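Local coordinates for PilY2 protein (Pseudomonas aeruginosa, PDB 3TDQ) that is of unknown molecular mechanism but probably takes part in the biogenesis of type 4 fimbriae, at residues 11-16 / 21-26; 41-46 / 67-72. All coordinates share one frame; numbering follows the deposited sequence.

Interaction 1. Residues 11-16 / 21-26; sequences GVVFEV and NLVDID
Asp-26 grips Val-12 twice. Its backbone N donates to Val-12 O (3.0 Å), and its OD1 accepts from Val-12 N (3.1 Å), the donor coming from above the carboxylate plane. With chi1 at -60°, CG lies beside Asp-26's own backbone N, which brings the acid back to the strand although its CB points off, so a side chain takes the place of a main-chain acceptor where strand 22-25 has ended. Deeper in, Phe-14 N gives a straight bond to Asp-24 O (2.8 Å), and Asp-24 N answers to Glu-15 O (2.9 Å, 167°). Phe-14 and Glu-15 thus both face Asp-24, a classic beta bulge in the antiparallel hairpin of strands 6-17 and 22-25, and the register slips by one residue. Asp-24 O also receives a CA-H contact from Val-13. Asp-24's carboxylate lies against Phe-14 CB, and OD1 has a weak hydrogen bond from His-27 N. On the other face of the sheet the branched residues suited to strands meet: the side chains of Val-13 and Val-23 cross at about a right angle (CG1 to CG2 3.8 Å), and Val-13 CG2 meets Ile-25 CG1 at 4.1 Å. Val-53 and Ile-66 of strands 52-58 and 65-71 cover this apolar side.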
ATOM      1  N   GLY A  11      -9.689  -1.879   6.768  1.00 26.48           N
ATOM      2  CA  GLY A  11     -10.267  -1.721   8.095  1.00 25.86           C
ATOM      3  C   GLY A  11      -9.322  -1.102   9.093  1.00 28.27           C
ATOM      4  O   GLY A  11      -8.377  -0.407   8.721  1.00 28.38           O
ATOM      5  N   VAL A  12      -9.611  -1.326  10.365  1.00 25.73           N
ATOM      6  CA  VAL A  12      -8.848  -0.812  11.501  1.00 24.40           C
ATOM      7  C   VAL A  12      -8.295  -1.997  12.285  1.00 27.58           C
ATOM      8  O   VAL A  12      -9.044  -2.920  12.601  1.00 25.93           O
ATOM      9  CB  VAL A  12      -9.723   0.123  12.408  1.00 27.46           C
ATOM     10  CG1 VAL A  12      -8.923   0.662  13.595  1.00 26.98           C
ATOM     11  CG2 VAL A  12     -10.342   1.283  11.608  1.00 26.71           C
ATOM     12  N   VAL A  13      -6.999  -1.959  12.620  1.00 25.33           N
ATOM     13  CA  VAL A  13      -6.370  -2.990  13.452  1.00 24.80           C
ATOM     14  C   VAL A  13      -6.826  -2.764  14.908  1.00 29.71           C
ATOM     15  O   VAL A  13      -6.724  -1.649  15.418  1.00 29.39           O
ATOM     16  CB  VAL A  13      -4.808  -2.979  13.327  1.00 27.75           C
ATOM     17  CG1 VAL A  13      -4.166  -4.003  14.263  1.00 27.08           C
ATOM     18  CG2 VAL A  13      -4.352  -3.218  11.882  1.00 26.83           C
ATOM     19  N   PHE A  14      -7.323  -3.805  15.572  1.00 27.82           N
ATOM     20  CA  PHE A  14      -7.729  -3.709  16.976  1.00 27.39           C
ATOM     21  C   PHE A  14      -6.677  -4.346  17.893  1.00 32.79           C
ATOM     22  O   PHE A  14      -6.468  -3.871  19.006  1.00 33.66           O
ATOM     23  CB  PHE A  14      -9.102  -4.360  17.194  1.00 29.06           C
ATOM     24  CG  PHE A  14     -10.236  -3.443  16.782  1.00 30.52           C
ATOM     25  CD1 PHE A  14     -10.554  -3.260  15.440  1.00 33.13           C
ATOM     26  CD2 PHE A  14     -10.986  -2.764  17.739  1.00 33.22           C
ATOM     27  CE1 PHE A  14     -11.588  -2.396  15.060  1.00 33.70           C
ATOM     28  CE2 PHE A  14     -12.028  -1.915  17.357  1.00 35.54           C
ATOM     29  CZ  PHE A  14     -12.313  -1.731  16.018  1.00 32.72           C
ATOM     30  N   GLU A  15      -5.975  -5.363  17.406  1.00 28.25           N
ATOM     31  CA  GLU A  15      -4.928  -6.067  18.150  1.00 28.02           C
ATOM     32  C   GLU A  15      -3.989  -6.776  17.215  1.00 30.03           C
ATOM     33  O   GLU A  15      -4.350  -7.101  16.082  1.00 27.83           O
ATOM     34  CB  GLU A  15      -5.526  -7.121  19.130  1.00 29.84           C
ATOM     35  CG  GLU A  15      -5.900  -6.613  20.512  1.00 45.97           C
ATOM     36  CD  GLU A  15      -4.906  -5.721  21.244  1.00 72.08           C
ATOM     37  OE1 GLU A  15      -3.676  -5.957  21.149  1.00 57.54           O
ATOM     38  OE2 GLU A  15      -5.373  -4.770  21.914  1.00 66.72           O
ATOM     39  N   VAL A  16      -2.778  -7.043  17.717  1.00 28.32           N
ATOM     40  CA  VAL A  16      -1.721  -7.770  17.036  1.00 28.75           C
ATOM     41  C   VAL A  16      -1.151  -8.773  18.033  1.00 32.79           C
ATOM     42  O   VAL A  16      -0.805  -8.393  19.165  1.00 31.11           O
ATOM     43  CB  VAL A  16      -0.599  -6.859  16.472  1.00 33.87           C
ATOM     44  CG1 VAL A  16       0.354  -7.660  15.582  1.00 33.60           C
ATOM     45  CG2 VAL A  16      -1.168  -5.666  15.715  1.00 33.54           C
ATOM     46  N   ASN A  21       1.591 -14.798  15.013  1.00 27.91           N
ATOM     47  CA  ASN A  21       1.496 -14.258  13.650  1.00 26.49           C
ATOM     48  C   ASN A  21       0.030 -13.944  13.315  1.00 28.24           C
ATOM     49  O   ASN A  21      -0.462 -14.303  12.254  1.00 25.61           O
ATOM     50  CB  ASN A  21       2.116 -15.230  12.605  1.00 24.66           C
ATOM     51  CG  ASN A  21       3.608 -15.197  12.630  1.00 36.18           C
ATOM     52  OD1 ASN A  21       4.234 -15.990  13.313  1.00 31.70           O
ATOM     53  ND2 ASN A  21       4.203 -14.203  11.966  1.00 26.55           N
ATOM     54  N   LEU A  22      -0.673 -13.301  14.235  1.00 26.62           N
ATOM     55  CA  LEU A  22      -2.079 -12.973  14.015  1.00 26.22           C
ATOM     56  C   LEU A  22      -2.323 -11.490  14.145  1.00 28.48           C
ATOM     57  O   LEU A  22      -1.732 -10.821  14.998  1.00 28.77           O
ATOM     58  CB  LEU A  22      -3.015 -13.721  15.010  1.00 27.21           C
ATOM     59  CG  LEU A  22      -3.182 -15.228  14.879  1.00 33.08           C
ATOM     60  CD1 LEU A  22      -3.926 -15.779  16.082  1.00 33.51           C
ATOM     61  CD2 LEU A  22      -3.898 -15.630  13.573  1.00 34.85           C
ATOM     62  N   VAL A  23      -3.235 -11.000  13.324  1.00 23.47           N
ATOM     63  CA  VAL A  23      -3.665  -9.622  13.340  1.00 23.68           C
ATOM     64  C   VAL A  23      -5.208  -9.625  13.362  1.00 28.44           C
ATOM     65  O   VAL A  23      -5.869 -10.400  12.659  1.00 27.43           O
ATOM     66  CB  VAL A  23      -3.045  -8.761  12.208  1.00 27.00           C
ATOM     67  CG1 VAL A  23      -3.594  -9.130  10.829  1.00 26.23           C
ATOM     68  CG2 VAL A  23      -3.251  -7.270  12.476  1.00 26.78           C
ATOM     69  N   ASP A  24      -5.747  -8.795  14.232  1.00 26.11           N
ATOM     70  CA  ASP A  24      -7.184  -8.612  14.398  1.00 25.39           C
ATOM     71  C   ASP A  24      -7.555  -7.282  13.726  1.00 28.34           C
ATOM     72  O   ASP A  24      -7.123  -6.208  14.166  1.00 27.70           O
ATOM     73  CB  ASP A  24      -7.519  -8.648  15.901  1.00 25.95           C
ATOM     74  CG  ASP A  24      -8.866  -8.150  16.367  1.00 30.74           C
ATOM     75  OD1 ASP A  24      -9.651  -7.647  15.522  1.00 31.22           O
ATOM     76  OD2 ASP A  24      -9.119  -8.214  17.583  1.00 33.46           O
ATOM     77  N   ILE A  25      -8.346  -7.374  12.658  1.00 25.20           N
ATOM     78  CA  ILE A  25      -8.839  -6.236  11.872  1.00 24.96           C
ATOM     79  C   ILE A  25     -10.363  -6.286  11.904  1.00 28.87           C
ATOM     80  O   ILE A  25     -10.947  -7.267  11.424  1.00 27.70           O
ATOM     81  CB  ILE A  25      -8.282  -6.249  10.404  1.00 26.76           C
ATOM     82  CG1 ILE A  25      -6.730  -6.223  10.392  1.00 26.27           C
ATOM     83  CG2 ILE A  25      -8.855  -5.073   9.578  1.00 27.13           C
ATOM     84  CD1 ILE A  25      -6.118  -6.579   9.035  1.00 26.37           C
ATOM     85  N   ASP A  26     -11.007  -5.244  12.491  1.00 26.69           N
ATOM     86  CA  ASP A  26     -12.482  -5.157  12.606  1.00 26.87           C
ATOM     87  C   ASP A  26     -13.072  -6.451  13.227  1.00 32.11           C
ATOM     88  O   ASP A  26     -14.140  -6.907  12.813  1.00 31.73           O
ATOM     89  CB  ASP A  26     -13.153  -4.864  11.241  1.00 28.36           C
ATOM     90  CG  ASP A  26     -12.748  -3.555  10.546  1.00 38.14           C
ATOM     91  OD1 ASP A  26     -12.220  -2.653  11.231  1.00 36.82           O
ATOM     92  OD2 ASP A  26     -12.992  -3.432   9.323  1.00 44.45           O
TER

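Interaction 2. Residues 41-46 / 67-72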
HETATM    1  N   MSE A  41      11.267  -4.770   6.477  1.00 41.28           N
HETATM    2  CA  MSE A  41      10.749  -5.009   7.831  1.00 41.50           C
HETATM    3  C   MSE A  41       9.424  -5.797   7.820  1.00 37.99           C
HETATM    4  O   MSE A  41       8.498  -5.389   7.114  1.00 35.17           O
HETATM    5  CB  MSE A  41      10.524  -3.667   8.552  1.00 45.54           C
HETATM    6  CG  MSE A  41      11.785  -2.830   8.707  1.00 57.27           C
HETATM    7 SE   MSE A  41      11.356  -1.039   9.285  0.75 69.49          SE
HETATM    8  CE  MSE A  41      10.308  -0.405   7.728  1.00 65.26           C
ATOM      9  N   PRO A  42       9.269  -6.865   8.645  1.00 31.19           N
ATOM     10  CA  PRO A  42       7.981  -7.589   8.670  1.00 28.95           C
ATOM     11  C   PRO A  42       6.840  -6.662   9.085  1.00 28.80           C
ATOM     12  O   PRO A  42       6.936  -5.937  10.087  1.00 27.26           O
ATOM     13  CB  PRO A  42       8.213  -8.728   9.686  1.00 31.39           C
ATOM     14  CG  PRO A  42       9.683  -8.878   9.740  1.00 37.09           C
ATOM     15  CD  PRO A  42      10.248  -7.490   9.549  1.00 32.21           C
ATOM     16  N   SER A  43       5.769  -6.638   8.281  1.00 25.27           N
ATOM     17  CA  SER A  43       4.593  -5.781   8.551  1.00 25.25           C
ATOM     18  C   SER A  43       3.937  -6.101   9.904  1.00 28.09           C
ATOM     19  O   SER A  43       3.280  -5.243  10.486  1.00 27.79           O
ATOM     20  CB  SER A  43       3.560  -5.917   7.437  1.00 27.34           C
ATOM     21  OG  SER A  43       4.129  -5.581   6.180  1.00 32.14           O
ATOM     22  N   LEU A  44       4.123  -7.339  10.404  1.00 25.08           N
ATOM     23  CA  LEU A  44       3.600  -7.771  11.700  1.00 24.75           C
ATOM     24  C   LEU A  44       4.057  -6.829  12.843  1.00 31.46           C
ATOM     25  O   LEU A  44       3.301  -6.588  13.777  1.00 32.34           O
ATOM     26  CB  LEU A  44       4.075  -9.214  11.976  1.00 24.46           C
ATOM     27  CG  LEU A  44       3.587  -9.869  13.277  1.00 28.33           C
ATOM     28  CD1 LEU A  44       2.080 -10.080  13.279  1.00 26.70           C
ATOM     29  CD2 LEU A  44       4.312 -11.172  13.524  1.00 32.92           C
ATOM     30  N   PHE A  45       5.270  -6.269  12.736  1.00 28.55           N
ATOM     31  CA  PHE A  45       5.822  -5.395  13.764  1.00 29.60           C
ATOM     32  C   PHE A  45       5.586  -3.917  13.473  1.00 36.03           C
ATOM     33  O   PHE A  45       5.912  -3.087  14.314  1.00 37.66           O
ATOM     34  CB  PHE A  45       7.322  -5.682  13.961  1.00 32.31           C
ATOM     35  CG  PHE A  45       7.539  -7.073  14.512  1.00 35.24           C
ATOM     36  CD1 PHE A  45       7.445  -7.322  15.881  1.00 39.34           C
ATOM     37  CD2 PHE A  45       7.826  -8.140  13.662  1.00 38.80           C
ATOM     38  CE1 PHE A  45       7.626  -8.618  16.389  1.00 41.05           C
ATOM     39  CE2 PHE A  45       7.990  -9.437  14.165  1.00 42.53           C
ATOM     40  CZ  PHE A  45       7.908  -9.666  15.528  1.00 41.22           C
ATOM     41  N   GLN A  46       4.956  -3.588  12.332  1.00 31.26           N
ATOM     42  CA  GLN A  46       4.636  -2.211  11.945  1.00 30.14           C
ATOM     43  C   GLN A  46       3.191  -1.851  12.287  1.00 32.89           C
ATOM     44  O   GLN A  46       2.934  -0.720  12.713  1.00 31.98           O
ATOM     45  CB  GLN A  46       4.879  -1.998  10.439  1.00 31.01           C
ATOM     46  CG  GLN A  46       6.344  -2.151  10.039  1.00 40.38           C
ATOM     47  CD  GLN A  46       7.285  -1.252  10.807  1.00 64.08           C
ATOM     48  OE1 GLN A  46       7.293  -0.023  10.643  1.00 61.23           O
ATOM     49  NE2 GLN A  46       8.157  -1.850  11.595  1.00 59.50           N
ATOM     50  N   THR A  67      -0.712 -11.151   2.571  1.00 25.03           N
ATOM     51  CA  THR A  67       0.600 -11.146   1.909  1.00 25.62           C
ATOM     52  C   THR A  67       1.017  -9.722   1.540  1.00 28.01           C
ATOM     53  O   THR A  67       2.151  -9.512   1.120  1.00 26.85           O
ATOM     54  CB  THR A  67       0.598 -12.064   0.664  1.00 28.44           C
ATOM     55  OG1 THR A  67      -0.399 -11.590  -0.235  1.00 30.05           O
ATOM     56  CG2 THR A  67       0.340 -13.527   1.018  1.00 27.91           C
ATOM     57  N   ASP A  68       0.113  -8.744   1.726  1.00 24.89           N
ATOM     58  CA  ASP A  68       0.370  -7.331   1.392  1.00 24.81           C
ATOM     59  C   ASP A  68      -0.488  -6.440   2.274  1.00 28.78           C
ATOM     60  O   ASP A  68      -1.711  -6.607   2.300  1.00 27.63           O
ATOM     61  CB  ASP A  68       0.055  -7.070  -0.113  1.00 27.02           C
ATOM     62  CG  ASP A  68       0.562  -5.739  -0.675  1.00 39.32           C
ATOM     63  OD1 ASP A  68       1.232  -4.994   0.065  1.00 41.64           O
ATOM     64  OD2 ASP A  68       0.304  -5.459  -1.866  1.00 40.82           O
ATOM     65  N   ILE A  69       0.133  -5.534   3.039  1.00 24.61           N
ATOM     66  CA  ILE A  69      -0.667  -4.652   3.905  1.00 24.45           C
ATOM     67  C   ILE A  69      -0.052  -3.245   3.926  1.00 27.71           C
ATOM     68  O   ILE A  69       1.161  -3.094   4.056  1.00 25.79           O
ATOM     69  CB  ILE A  69      -0.879  -5.255   5.326  1.00 26.53           C
ATOM     70  CG1 ILE A  69      -1.853  -4.400   6.189  1.00 26.42           C
ATOM     71  CG2 ILE A  69       0.453  -5.581   6.036  1.00 25.39           C
ATOM     72  CD1 ILE A  69      -2.500  -5.187   7.425  1.00 28.88           C
ATOM     73  N   TYR A  70      -0.921  -2.224   3.812  1.00 26.26           N
ATOM     74  CA  TYR A  70      -0.525  -0.828   3.771  1.00 25.19           C
ATOM     75  C   TYR A  70      -1.191  -0.054   4.909  1.00 27.47           C
ATOM     76  O   TYR A  70      -2.400  -0.143   5.089  1.00 26.29           O
ATOM     77  CB  TYR A  70      -0.895  -0.224   2.400  1.00 26.28           C
ATOM     78  CG  TYR A  70      -0.672   1.271   2.277  1.00 28.59           C
ATOM     79  CD1 TYR A  70       0.556   1.783   1.853  1.00 30.93           C
ATOM     80  CD2 TYR A  70      -1.712   2.173   2.501  1.00 28.92           C
ATOM     81  CE1 TYR A  70       0.755   3.160   1.705  1.00 29.18           C
ATOM     82  CE2 TYR A  70      -1.526   3.549   2.351  1.00 30.14           C
ATOM     83  CZ  TYR A  70      -0.289   4.039   1.958  1.00 34.02           C
ATOM     84  OH  TYR A  70      -0.109   5.403   1.847  1.00 28.67           O
ATOM     85  N   ILE A  71      -0.398   0.727   5.650  1.00 23.94           N
ATOM     86  CA  ILE A  71      -0.920   1.560   6.738  1.00 24.34           C
ATOM     87  C   ILE A  71      -1.217   2.942   6.170  1.00 30.81           C
ATOM     88  O   ILE A  71      -0.327   3.581   5.613  1.00 32.37           O
ATOM     89  CB  ILE A  71       0.066   1.603   7.941  1.00 27.42           C
ATOM     90  CG1 ILE A  71       0.321   0.168   8.523  1.00 28.55           C
ATOM     91  CG2 ILE A  71      -0.439   2.574   9.034  1.00 27.17           C
ATOM     92  CD1 ILE A  71       1.672   0.013   9.342  1.00 35.91           C
ATOM     93  N   HIS A  72      -2.471   3.384   6.288  1.00 29.70           N
ATOM     94  CA  HIS A  72      -2.917   4.711   5.863  1.00 31.08           C
ATOM     95  C   HIS A  72      -2.356   5.749   6.824  1.00 34.30           C
ATOM     96  O   HIS A  72      -2.488   5.602   8.048  1.00 33.53           O
ATOM     97  CB  HIS A  72      -4.446   4.770   5.801  1.00 32.61           C
ATOM     98  CG  HIS A  72      -5.004   3.926   4.706  1.00 37.53           C
ATOM     99  ND1 HIS A  72      -5.248   4.446   3.451  1.00 41.61           N
ATOM    100  CD2 HIS A  72      -5.239   2.597   4.678  1.00 39.81           C
ATOM    101  CE1 HIS A  72      -5.674   3.426   2.713  1.00 41.00           C
ATOM    102  NE2 HIS A  72      -5.702   2.298   3.417  1.00 40.41           N
TER
HETATM  103  O   HOH W   1       3.079  -5.660   3.515  1.00 26.53           O
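The turn after the short strand 41-42 lies against strand 65-71, an outermost strand, within its chain, of a five-stranded antiparallel sheet consistent with an OB-type fold, and Ser-43 and Ile-69 make the first of its two points of contact. Ser-43 CB presses on Ile-69 CG2 at 3.4 Å, tighter than usual for two carbons, while OG stands 3.7 Å from the same methyl. Serine, with a single small hydroxyl beyond CB, suits a place where its CB meets a methyl this closely. Its chi1 of -58° sets OG beside its own backbone N, where the hydroxyl meets a water at 2.9 Å; the same water accepts a hydrogen bond from Ile-69 N (3.0 Å), so it joins the turn to the strand's backbone. A glycerol, probably from the crystallisation liquor, also lies near Ser-43 and is hydrogen-bonded to Ile-69 O. Further along, Ile-71 reaches out with its far methyl: CD1 lies 3.7 Å from Gln-46 O and 3.9 Å from Gln-46 CB, while the amide end of the bent glutamine leads away. Tyr-70, pointing from the other side of the strand, bonds through its hydroxyl to Glu-8 of the second subunit. The isoleucine methyls thus rest on a serine carbon and on the Gln-46 backbone, and the contact depends on shape and one bridging water rather than on direct bonds.

In the fold
Both contacts reach the same five-stranded antiparallel sheet. Interaction 1 pairs two of its neighbouring strands, whereas interaction 2 lays a turn against side chains of strand 65-71. Their chemistry follows: main-chain bonds and an aspartate join 11-16 to 21-26, while 41-46 and 67-72 bury less than a third as much surface. Both are partly buried: in interaction 1 Val-13, Val-23 and Ile-25 lie inside while Phe-14 and Glu-15 are at the surface; in interaction 2 Ser-43 and Ile-69 are buried, Gln-46 and Ile-71 partly exposed. The two meet directly, since Ile-25 CD1 lies 4.2 Å from Ile-69 CD1 and Leu-44 packs on Val-16 and Asn-21. Interaction 2 alone lies beside the second subunit.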